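Local coordinates for HTH marR-type domain-containing protein (Streptococcus agalactiae serotype III, PDB 7DVR) that senses heme, binding it with axial ligation of its iron, and probably acts as a DNA-binding transcription regulator of the MarR family, at residues A[119-123]-A[124-128]. Residues are numbered along the deposited sequence; the frame is centred on the assembly and turned at random.
Sequences AGITK and EEIRT. With HEM (protoporphyrin IX containing Fe), chain B.
The hydroxyl of Thr122 takes the backbone N-H of Glu125, OG1 to N 2.9 Å. In return Glu125 OE1 accepts from Thr122 N at 3.0 Å. This reciprocal pair is a capping box; it shows how side chains at a helix start bond amides that lack a preceding turn to supply carbonyls. Thr122, the N-cap, holds OG1 between its own N and carbonyl carbon (chi1 70°), which turns the oxygen onto the first turn. The carboxylate of Glu125 reaches back on a chain extended beyond CG; OE1 is met on its anti side, 28° out of plane, while OE2 forms a salt bridge with Lys131 of the second subunit. Regular helix bonding begins at once, Ile126 N to Thr122 O 3.1 Å. Beside the box, CD1 of Ile126 presses on CG2 of Ile121 at 3.3 Å, tighter than usual for carbons, as the two side chains cross at about a right angle. Lys123, which lines the heme pocket, donates a hydrogen bond of 2.8 Å from NZ to propionate oxygen O1D of a heme assigned to the second subunit. On another side of the helix, Arg127 NH2 and Glu124 OE2 make a 3.3 Å salt bridge, the carboxylate carbon at the guanidinium edge and in its plane, NH2 above the carboxylate plane. The cap thus closes the loop that follows helix 97-117, which carries the heme ligand His114, and starts helix 123-139, with Ile121 packing on Leu136 of the second subunit.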
loop_
_atom_site.group_PDB
_atom_site.type_symbol
_atom_site.label_atom_id
_atom_site.label_comp_id
_atom_site.label_asym_id
_atom_site.label_seq_id
_atom_site.Cartn_x
_atom_site.Cartn_y
_atom_site.Cartn_z
ATOM N N ALA A 119 -0.934 13.820 -15.264
ATOM C CA ALA A 119 -0.295 15.003 -15.874
ATOM C C ALA A 119 1.210 14.935 -15.622
ATOM O O ALA A 119 1.644 14.759 -14.469
ATOM C CB ALA A 119 -0.880 16.283 -15.363
ATOM N N GLY A 120 1.989 15.086 -16.686
ATOM C CA GLY A 120 3.454 15.125 -16.562
ATOM C C GLY A 120 4.054 13.744 -16.501
ATOM O O GLY A 120 5.214 13.625 -16.080
ATOM N N ILE A 121 3.317 12.747 -16.992
ATOM C CA ILE A 121 3.762 11.325 -17.061
ATOM C C ILE A 121 3.488 10.740 -18.464
ATOM O O ILE A 121 2.341 10.761 -18.915
ATOM C CB ILE A 121 3.073 10.486 -15.951
ATOM C CG1 ILE A 121 3.386 11.000 -14.547
ATOM C CG2 ILE A 121 3.474 9.033 -16.091
ATOM C CD1 ILE A 121 2.386 10.554 -13.473
ATOM N N THR A 122 4.471 10.114 -19.116
ATOM C CA THR A 122 4.334 9.626 -20.518
ATOM C C THR A 122 3.822 8.190 -20.551
ATOM O O THR A 122 3.904 7.486 -19.473
ATOM C CB THR A 122 5.680 9.737 -21.218
ATOM O OG1 THR A 122 6.586 8.772 -20.667
ATOM C CG2 THR A 122 6.257 11.129 -21.057
ATOM N N LYS A 123 3.407 7.736 -21.734
ATOM C CA LYS A 123 2.936 6.342 -21.916
ATOM C C LYS A 123 4.119 5.410 -21.680
ATOM O O LYS A 123 3.877 4.296 -21.189
ATOM C CB LYS A 123 2.324 6.096 -23.297
ATOM C CG LYS A 123 1.362 7.178 -23.774
ATOM C CD LYS A 123 0.005 6.682 -24.235
ATOM C CE LYS A 123 -0.974 6.506 -23.084
ATOM N NZ LYS A 123 -2.156 5.702 -23.478
ATOM N N GLU A 124 5.327 5.852 -22.054
ATOM C CA GLU A 124 6.572 5.066 -21.914
ATOM C C GLU A 124 6.882 4.901 -20.432
ATOM O O GLU A 124 7.188 3.783 -20.006
ATOM C CB GLU A 124 7.761 5.726 -22.619
ATOM C CG GLU A 124 9.079 5.045 -22.279
ATOM C CD GLU A 124 9.243 3.649 -22.878
ATOM O OE1 GLU A 124 8.318 3.207 -23.621
ATOM O OE2 GLU A 124 10.322 3.032 -22.675
ATOM N N GLU A 125 6.819 6.002 -19.683
ATOM C CA GLU A 125 7.075 5.992 -18.219
ATOM C C GLU A 125 6.101 5.049 -17.476
ATOM O O GLU A 125 6.536 4.339 -16.513
ATOM C CB GLU A 125 6.997 7.415 -17.692
ATOM C CG GLU A 125 8.225 8.240 -18.025
ATOM C CD GLU A 125 8.118 9.695 -17.575
ATOM O OE1 GLU A 125 6.971 10.225 -17.468
ATOM O OE2 GLU A 125 9.187 10.306 -17.317
ATOM N N ILE A 126 4.838 5.028 -17.895
ATOM C CA ILE A 126 3.786 4.117 -17.318
ATOM C C ILE A 126 4.225 2.683 -17.591
ATOM O O ILE A 126 4.263 1.868 -16.652
ATOM C CB ILE A 126 2.393 4.373 -17.926
ATOM C CG1 ILE A 126 1.843 5.756 -17.575
ATOM C CG2 ILE A 126 1.397 3.271 -17.547
ATOM C CD1 ILE A 126 1.956 6.128 -16.152
ATOM N N ARG A 127 4.594 2.419 -18.848
ATOM C CA ARG A 127 4.980 1.074 -19.316
ATOM C C ARG A 127 6.163 0.583 -18.493
ATOM O O ARG A 127 6.153 -0.584 -18.095
ATOM C CB ARG A 127 5.340 1.135 -20.798
ATOM C CG ARG A 127 5.368 -0.226 -21.480
ATOM C CD ARG A 127 6.275 -0.286 -22.714
ATOM N NE ARG A 127 7.645 0.151 -22.448
ATOM C CZ ARG A 127 8.582 -0.565 -21.812
ATOM N NH1 ARG A 127 8.333 -1.785 -21.358
ATOM N NH2 ARG A 127 9.784 -0.049 -21.633
ATOM N N THR A 128 7.130 1.472 -18.267
ATOM C CA THR A 128 8.362 1.212 -17.488
ATOM C C THR A 128 7.968 0.874 -16.043
ATOM O O THR A 128 8.259 -0.255 -15.546
ATOM C CB THR A 128 9.294 2.425 -17.519
ATOM O OG1 THR A 128 9.928 2.457 -18.816
ATOM C CG2 THR A 128 10.409 2.365 -16.495
HETATM C CHA HEM B . -6.753 3.405 -16.866
HETATM C CHB HEM B . -10.320 2.840 -13.808
HETATM C CHC HEM B . -7.733 5.163 -10.545
HETATM C CHD HEM B . -3.930 4.989 -13.398
HETATM C C1A HEM B . -7.938 3.115 -16.300
HETATM C C2A HEM B . -8.980 2.519 -17.001
HETATM C C3A HEM B . -9.982 2.360 -16.134
HETATM C C4A HEM B . -9.553 2.831 -14.911
HETATM C CMA HEM B . -11.318 1.755 -16.452
HETATM C CAA HEM B . -9.014 2.128 -18.459
HETATM C CBA HEM B . -9.571 3.281 -19.314
HETATM C CGA HEM B . -9.615 2.927 -20.791
HETATM O O1A HEM B . -10.082 1.822 -21.149
HETATM O O2A HEM B . -9.199 3.728 -21.664
HETATM C C1B HEM B . -9.883 3.458 -12.668
HETATM C C2B HEM B . -10.739 3.609 -11.578
HETATM C C3B HEM B . -10.027 4.291 -10.643
HETATM C C4B HEM B . -8.720 4.521 -11.221
HETATM C CMB HEM B . -12.152 3.093 -11.501
HETATM C CAB HEM B . -10.390 4.664 -9.292
HETATM C CBB HEM B . -11.510 4.243 -8.754
HETATM C C1C HEM B . -6.460 5.268 -11.014
HETATM C C2C HEM B . -5.382 5.676 -10.266
HETATM C C3C HEM B . -4.286 5.618 -11.082
HETATM C C4C HEM B . -4.730 5.180 -12.327
HETATM C CMC HEM B . -5.466 6.086 -8.831
HETATM C CAC HEM B . -2.919 6.017 -10.793
HETATM C CBC HEM B . -2.634 6.766 -9.735
HETATM C C1D HEM B . -4.446 4.541 -14.580
HETATM C C2D HEM B . -3.614 4.470 -15.753
HETATM C C3D HEM B . -4.397 4.041 -16.728
HETATM C C4D HEM B . -5.703 3.858 -16.131
HETATM C CMD HEM B . -2.160 4.831 -15.882
HETATM C CAD HEM B . -3.983 3.802 -18.156
HETATM C CBD HEM B . -4.711 4.754 -19.127
HETATM C CGD HEM B . -4.364 4.411 -20.561
HETATM O O1D HEM B . -3.257 4.767 -21.025
HETATM O O2D HEM B . -5.171 3.783 -21.292
HETATM N NA HEM B . -8.300 3.296 -15.019
HETATM N NB HEM B . -8.717 4.017 -12.409
HETATM N NC HEM B . -6.042 4.987 -12.246
HETATM N ND HEM B . -5.668 4.179 -14.860
HETATM FE FE HEM B . -7.095 4.114 -13.700
#